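Local coordinates for protein antigen TpF1 (Treponema pallidum, PDB 2FJC) that binds ferric iron as a mini-ferritin of the Dps family and probably oxidises and stores iron inside a shell of twelve subunits, at residues K107-Q121 with I136-L150. Numbering follows the deposited sequence.
Sequences KRDFEYLSTRFSQTQ and ITDILRTLGKAIWML
With CG turned anti to their carbonyl carbons, Phe-110 (chi1 -82°) and Leu-143 (chi1 -84°) each lean toward the facing helix, and Leu-143 divides its two methyls between two phenyl rings. CD2 lies over one face of the Phe-110 ring, 4.1 Å from its centroid in a CH-pi contact, while CD1 meets the Phe-117 ring at its edge, 3.5 Å from Phe-117 CD2. A face of that second ring receives Ile-139 CG2, 4.2 Å from the Phe-117 centroid, so two branched side chains of 136-150 hold the ring from different directions. The packing is knobs-into-holes in both senses: Phe-110 fits among Leu-143, Ala-146, Ile-147 and Leu-150, and Leu-143 among Phe-110, Leu-113, Ser-114 and Phe-117. Along one flank, Ile-147 lays CG1 3.6 Å from Phe-110 CB and covers the aliphatic part of Glu-111, whose OE2 takes a salt bridge from Lys-107 NZ at 2.8 Å. The carboxylate is met from above its plane, and the lysine's methylenes run antiparallel to Leu-150, alongside it.

No direct hydrogen bond joins the segments; one water spans them, 3.1 Å from Ser-114 OG and donating to Leu-140 O. Ser-114 O accepts both Ser-118 N and Ser-118 OG, one from each side of the carbonyl plane.

The axes of 107-121 and 136-150 approach to 9.5 Å and run antiparallel at 155°; these segments belong to helices 99-127 and 130-154 of the ferritin-like four-helix bundle. Phe-110 and Leu-113 also touch Leu-28 of helix 8-38, and Phe-117 and Ile-139 touch Ile-65 of helix 44-71. Between these segments cohesion therefore rests mainly on interlocked apolar groups; the Lys-107–Glu-111 pair and the bridging water lie along one flank.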
loop_
_atom_site.group_PDB
_atom_site.type_symbol
_atom_site.label_atom_id
_atom_site.label_comp_id
_atom_site.label_asym_id
_atom_site.label_seq_id
_atom_site.Cartn_x
_atom_site.Cartn_y
_atom_site.Cartn_z
ATOM N N LYS B 107 21.184 -6.627 -27.207
ATOM C CA LYS B 107 21.868 -5.343 -27.241
ATOM C C LYS B 107 21.896 -4.857 -28.692
ATOM O O LYS B 107 21.656 -3.683 -28.978
ATOM C CB LYS B 107 23.300 -5.478 -26.713
ATOM C CG LYS B 107 24.121 -4.195 -26.779
ATOM C CD LYS B 107 25.447 -4.353 -26.063
ATOM C CE LYS B 107 26.228 -3.050 -26.006
ATOM N NZ LYS B 107 26.765 -2.682 -27.334
ATOM N N ARG B 108 22.173 -5.778 -29.602
ATOM C CA ARG B 108 22.244 -5.467 -31.020
ATOM C C ARG B 108 20.879 -4.984 -31.525
ATOM O O ARG B 108 20.794 -3.992 -32.263
ATOM C CB ARG B 108 22.695 -6.715 -31.784
ATOM C CG ARG B 108 23.371 -6.460 -33.122
ATOM C CD ARG B 108 23.934 -7.770 -33.708
ATOM N NE ARG B 108 24.834 -8.428 -32.764
ATOM C CZ ARG B 108 24.996 -9.750 -32.671
ATOM N NH1 ARG B 108 24.315 -10.566 -33.477
ATOM N NH2 ARG B 108 25.821 -10.261 -31.757
ATOM N N ASP B 109 19.816 -5.680 -31.125
ATOM C CA ASP B 109 18.469 -5.299 -31.540
ATOM C C ASP B 109 18.050 -3.965 -30.914
ATOM O O ASP B 109 17.353 -3.157 -31.543
ATOM C CB ASP B 109 17.449 -6.388 -31.178
ATOM C CG ASP B 109 17.560 -7.617 -32.071
ATOM O OD1 ASP B 109 18.077 -7.490 -33.203
ATOM O OD2 ASP B 109 17.118 -8.713 -31.653
ATOM N N PHE B 110 18.478 -3.734 -29.680
ATOM C CA PHE B 110 18.157 -2.488 -29.005
ATOM C C PHE B 110 18.838 -1.342 -29.746
ATOM O O PHE B 110 18.249 -0.282 -29.940
ATOM C CB PHE B 110 18.631 -2.521 -27.550
ATOM C CG PHE B 110 17.685 -3.232 -26.609
ATOM C CD1 PHE B 110 16.460 -3.728 -27.060
ATOM C CD2 PHE B 110 18.005 -3.364 -25.253
ATOM C CE1 PHE B 110 15.572 -4.338 -26.174
ATOM C CE2 PHE B 110 17.120 -3.974 -24.361
ATOM C CZ PHE B 110 15.903 -4.461 -24.822
ATOM N N GLU B 111 20.081 -1.560 -30.163
ATOM C CA GLU B 111 20.819 -0.533 -30.882
ATOM C C GLU B 111 20.168 -0.283 -32.239
ATOM O O GLU B 111 20.063 0.858 -32.677
ATOM C CB GLU B 111 22.287 -0.950 -31.041
ATOM C CG GLU B 111 23.021 -1.030 -29.711
ATOM C CD GLU B 111 24.407 -1.649 -29.823
ATOM O OE1 GLU B 111 24.550 -2.672 -30.521
ATOM O OE2 GLU B 111 25.349 -1.125 -29.194
ATOM N N TYR B 112 19.724 -1.347 -32.898
ATOM C CA TYR B 112 19.060 -1.185 -34.176
ATOM C C TYR B 112 17.799 -0.348 -33.961
ATOM O O TYR B 112 17.549 0.588 -34.716
ATOM C CB TYR B 112 18.712 -2.547 -34.789
ATOM C CG TYR B 112 17.612 -2.497 -35.824
ATOM C CD1 TYR B 112 16.270 -2.570 -35.446
ATOM C CD2 TYR B 112 17.906 -2.372 -37.184
ATOM C CE1 TYR B 112 15.247 -2.519 -36.393
ATOM C CE2 TYR B 112 16.888 -2.320 -38.142
ATOM C CZ TYR B 112 15.560 -2.392 -37.734
ATOM O OH TYR B 112 14.537 -2.314 -38.656
ATOM N N LEU B 113 17.014 -0.676 -32.936
ATOM C CA LEU B 113 15.799 0.093 -32.646
ATOM C C LEU B 113 16.138 1.541 -32.336
ATOM O O LEU B 113 15.449 2.458 -32.772
ATOM C CB LEU B 113 15.031 -0.488 -31.451
ATOM C CG LEU B 113 14.141 -1.703 -31.706
ATOM C CD1 LEU B 113 13.497 -2.145 -30.411
ATOM C CD2 LEU B 113 13.084 -1.344 -32.733
ATOM N N SER B 114 17.205 1.739 -31.574
ATOM C CA SER B 114 17.629 3.072 -31.199
ATOM C C SER B 114 17.902 3.959 -32.415
ATOM O O SER B 114 17.443 5.098 -32.464
ATOM C CB SER B 114 18.873 2.993 -30.324
ATOM O OG SER B 114 19.229 4.270 -29.820
ATOM N N THR B 115 18.642 3.449 -33.398
ATOM C CA THR B 115 18.923 4.258 -34.569
ATOM C C THR B 115 17.623 4.495 -35.358
ATOM O O THR B 115 17.398 5.583 -35.889
ATOM C CB THR B 115 19.997 3.602 -35.476
ATOM O OG1 THR B 115 19.470 2.413 -36.067
ATOM C CG2 THR B 115 21.231 3.241 -34.668
ATOM N N ARG B 116 16.760 3.489 -35.419
ATOM C CA ARG B 116 15.509 3.657 -36.136
ATOM C C ARG B 116 14.604 4.670 -35.432
ATOM O O ARG B 116 14.000 5.520 -36.078
ATOM C CB ARG B 116 14.791 2.315 -36.305
ATOM C CG ARG B 116 15.571 1.355 -37.192
ATOM C CD ARG B 116 14.682 0.723 -38.248
ATOM N NE ARG B 116 14.077 1.723 -39.121
ATOM C CZ ARG B 116 14.765 2.515 -39.938
ATOM N NH1 ARG B 116 14.131 3.400 -40.697
ATOM N NH2 ARG B 116 16.087 2.415 -40.003
ATOM N N PHE B 117 14.525 4.591 -34.108
ATOM C CA PHE B 117 13.699 5.521 -33.347
ATOM C C PHE B 117 14.229 6.942 -33.458
ATOM O O PHE B 117 13.456 7.894 -33.515
ATOM C CB PHE B 117 13.632 5.131 -31.868
ATOM C CG PHE B 117 12.680 4.002 -31.574
ATOM C CD1 PHE B 117 11.362 4.054 -31.999
ATOM C CD2 PHE B 117 13.096 2.897 -30.846
ATOM C CE1 PHE B 117 10.474 3.023 -31.703
ATOM C CE2 PHE B 117 12.214 1.866 -30.548
ATOM C CZ PHE B 117 10.900 1.931 -30.979
ATOM N N SER B 118 15.549 7.085 -33.483
ATOM C CA SER B 118 16.155 8.401 -33.604
ATOM C C SER B 118 15.743 9.086 -34.908
ATOM O O SER B 118 15.541 10.296 -34.936
ATOM C CB SER B 118 17.676 8.298 -33.537
ATOM O OG SER B 118 18.117 8.135 -32.207
ATOM N N GLN B 119 15.615 8.317 -35.982
ATOM C CA GLN B 119 15.219 8.902 -37.254
ATOM C C GLN B 119 13.817 9.475 -37.113
ATOM O O GLN B 119 13.525 10.558 -37.614
ATOM C CB GLN B 119 15.245 7.855 -38.368
ATOM C CG GLN B 119 16.567 7.127 -38.474
ATOM C CD GLN B 119 16.545 6.028 -39.518
ATOM O OE1 GLN B 119 15.559 5.294 -39.649
ATOM N NE2 GLN B 119 17.639 5.899 -40.261
ATOM N N THR B 120 12.958 8.742 -36.416
ATOM C CA THR B 120 11.594 9.174 -36.211
ATOM C C THR B 120 11.555 10.419 -35.332
ATOM O O THR B 120 10.797 11.348 -35.601
ATOM C CB THR B 120 10.769 8.073 -35.560
ATOM O OG1 THR B 120 10.841 6.894 -36.366
ATOM C CG2 THR B 120 9.316 8.501 -35.442
ATOM N N GLN B 121 12.378 10.454 -34.290
ATOM C CA GLN B 121 12.366 11.613 -33.429
ATOM C C GLN B 121 12.809 12.839 -34.206
ATOM O O GLN B 121 12.253 13.916 -34.008
ATOM C CB GLN B 121 13.187 11.369 -32.144
ATOM C CG GLN B 121 14.507 12.072 -31.952
ATOM C CD GLN B 121 14.434 13.583 -31.887
ATOM O OE1 GLN B 121 13.636 14.166 -31.154
ATOM N NE2 GLN B 121 15.297 14.227 -32.655
ATOM N N ILE B 136 8.634 8.997 -28.654
ATOM C CA ILE B 136 9.834 8.287 -29.089
ATOM C C ILE B 136 11.023 8.590 -28.189
ATOM O O ILE B 136 11.779 7.690 -27.838
ATOM C CB ILE B 136 10.207 8.614 -30.565
ATOM C CG1 ILE B 136 9.402 7.721 -31.502
ATOM C CG2 ILE B 136 11.684 8.366 -30.821
ATOM C CD1 ILE B 136 7.967 8.006 -31.478
ATOM N N THR B 137 11.185 9.850 -27.808
ATOM C CA THR B 137 12.300 10.223 -26.945
ATOM C C THR B 137 12.265 9.458 -25.613
ATOM O O THR B 137 13.308 9.052 -25.107
ATOM C CB THR B 137 12.306 11.747 -26.662
ATOM O OG1 THR B 137 12.466 12.463 -27.895
ATOM C CG2 THR B 137 13.446 12.109 -25.725
ATOM N N ASP B 138 11.074 9.264 -25.045
ATOM C CA ASP B 138 10.957 8.536 -23.783
ATOM C C ASP B 138 11.458 7.109 -23.972
ATOM O O ASP B 138 12.157 6.562 -23.123
ATOM C CB ASP B 138 9.507 8.494 -23.289
ATOM C CG ASP B 138 9.058 9.809 -22.656
ATOM O OD1 ASP B 138 9.926 10.668 -22.371
ATOM O OD2 ASP B 138 7.832 9.974 -22.433
ATOM N N ILE B 139 11.075 6.509 -25.087
ATOM C CA ILE B 139 11.482 5.157 -25.413
ATOM C C ILE B 139 12.990 5.135 -25.656
ATOM O O ILE B 139 13.684 4.231 -25.211
ATOM C CB ILE B 139 10.736 4.671 -26.658
ATOM C CG1 ILE B 139 9.245 4.535 -26.330
ATOM C CG2 ILE B 139 11.324 3.362 -27.139
ATOM C CD1 ILE B 139 8.357 4.248 -27.547
ATOM N N LEU B 140 13.486 6.146 -26.357
ATOM C CA LEU B 140 14.904 6.273 -26.642
ATOM C C LEU B 140 15.692 6.332 -25.323
ATOM O O LEU B 140 16.789 5.781 -25.217
ATOM C CB LEU B 140 15.142 7.551 -27.446
ATOM C CG LEU B 140 15.764 7.557 -28.845
ATOM C CD1 LEU B 140 15.727 6.189 -29.509
ATOM C CD2 LEU B 140 15.012 8.597 -29.666
ATOM N N ARG B 141 15.135 6.998 -24.318
ATOM C CA ARG B 141 15.814 7.104 -23.041
ATOM C C ARG B 141 15.948 5.743 -22.373
ATOM O O ARG B 141 17.027 5.404 -21.896
ATOM C CB ARG B 141 15.090 8.067 -22.098
ATOM C CG ARG B 141 15.871 8.319 -20.809
ATOM C CD ARG B 141 15.132 9.213 -19.807
ATOM N NE ARG B 141 14.540 10.394 -20.438
ATOM C CZ ARG B 141 14.149 11.479 -19.771
ATOM N NH1 ARG B 141 14.293 11.536 -18.451
ATOM N NH2 ARG B 141 13.604 12.501 -20.422
ATOM N N THR B 142 14.875 4.953 -22.345
ATOM C CA THR B 142 14.973 3.647 -21.708
ATOM C C THR B 142 15.884 2.711 -22.517
ATOM O O THR B 142 16.585 1.871 -21.942
ATOM C CB THR B 142 13.584 2.984 -21.494
ATOM O OG1 THR B 142 13.051 2.563 -22.750
ATOM C CG2 THR B 142 12.621 3.959 -20.846
ATOM N N LEU B 143 15.890 2.850 -23.841
ATOM C CA LEU B 143 16.757 2.018 -24.671
ATOM C C LEU B 143 18.216 2.356 -24.384
ATOM O O LEU B 143 19.053 1.474 -24.266
ATOM C CB LEU B 143 16.487 2.238 -26.157
ATOM C CG LEU B 143 15.345 1.451 -26.793
ATOM C CD1 LEU B 143 15.186 1.899 -28.225
ATOM C CD2 LEU B 143 15.628 -0.039 -26.734
ATOM N N GLY B 144 18.507 3.644 -24.264
ATOM C CA GLY B 144 19.865 4.067 -24.006
ATOM C C GLY B 144 20.402 3.505 -22.716
ATOM O O GLY B 144 21.556 3.091 -22.642
ATOM N N LYS B 145 19.564 3.484 -21.690
ATOM C CA LYS B 145 19.986 2.966 -20.409
ATOM C C LYS B 145 20.223 1.460 -20.507
ATOM O O LYS B 145 21.226 0.956 -19.992
ATOM C CB LYS B 145 18.945 3.280 -19.332
ATOM C CG LYS B 145 19.421 2.959 -17.924
ATOM C CD LYS B 145 18.436 3.447 -16.865
ATOM C CE LYS B 145 18.992 3.267 -15.446
ATOM N NZ LYS B 145 20.258 4.048 -15.235
ATOM N N ALA B 146 19.318 0.749 -21.180
ATOM C CA ALA B 146 19.455 -0.701 -21.324
ATOM C C ALA B 146 20.688 -1.069 -22.160
ATOM O O ALA B 146 21.410 -2.006 -21.832
ATOM C CB ALA B 146 18.192 -1.299 -21.948
ATOM N N ILE B 147 20.922 -0.328 -23.236
ATOM C CA ILE B 147 22.062 -0.576 -24.102
ATOM C C ILE B 147 23.351 -0.384 -23.298
ATOM O O ILE B 147 24.285 -1.192 -23.385
ATOM C CB ILE B 147 22.030 0.384 -25.317
ATOM C CG1 ILE B 147 20.868 -0.010 -26.235
ATOM C CG2 ILE B 147 23.353 0.346 -26.075
ATOM C CD1 ILE B 147 20.628 0.962 -27.374
ATOM N N TRP B 148 23.401 0.683 -22.506
ATOM C CA TRP B 148 24.572 0.937 -21.683
ATOM C C TRP B 148 24.797 -0.193 -20.665
ATOM O O TRP B 148 25.922 -0.665 -20.493
ATOM C CB TRP B 148 24.428 2.257 -20.932
ATOM C CG TRP B 148 25.379 2.369 -19.792
ATOM C CD1 TRP B 148 26.739 2.391 -19.860
ATOM C CD2 TRP B 148 25.044 2.407 -18.399
ATOM N NE1 TRP B 148 27.275 2.435 -18.595
ATOM C CE2 TRP B 148 26.256 2.446 -17.679
ATOM C CE3 TRP B 148 23.834 2.411 -17.687
ATOM C CZ2 TRP B 148 26.300 2.488 -16.287
ATOM C CZ3 TRP B 148 23.878 2.453 -16.295
ATOM C CH2 TRP B 148 25.106 2.491 -15.612
ATOM N N MET B 149 23.733 -0.619 -19.989
ATOM C CA MET B 149 23.879 -1.676 -19.002
ATOM C C MET B 149 24.308 -2.980 -19.650
ATOM O O MET B 149 25.184 -3.662 -19.136
ATOM C CB MET B 149 22.589 -1.864 -18.195
ATOM C CG MET B 149 22.378 -0.772 -17.139
ATOM S SD MET B 149 21.201 -1.197 -15.817
ATOM C CE MET B 149 19.772 -0.170 -16.293
ATOM N N LEU B 150 23.716 -3.318 -20.787
ATOM C CA LEU B 150 24.084 -4.542 -21.471
ATOM C C LEU B 150 25.560 -4.486 -21.862
ATOM O O LEU B 150 26.296 -5.470 -21.720
ATOM C CB LEU B 150 23.214 -4.739 -22.706
ATOM C CG LEU B 150 21.789 -5.213 -22.420
ATOM C CD1 LEU B 150 20.965 -5.202 -23.697
ATOM C CD2 LEU B 150 21.836 -6.615 -21.824
HETATM O O HOH W 1 19.314 5.395 -26.960
#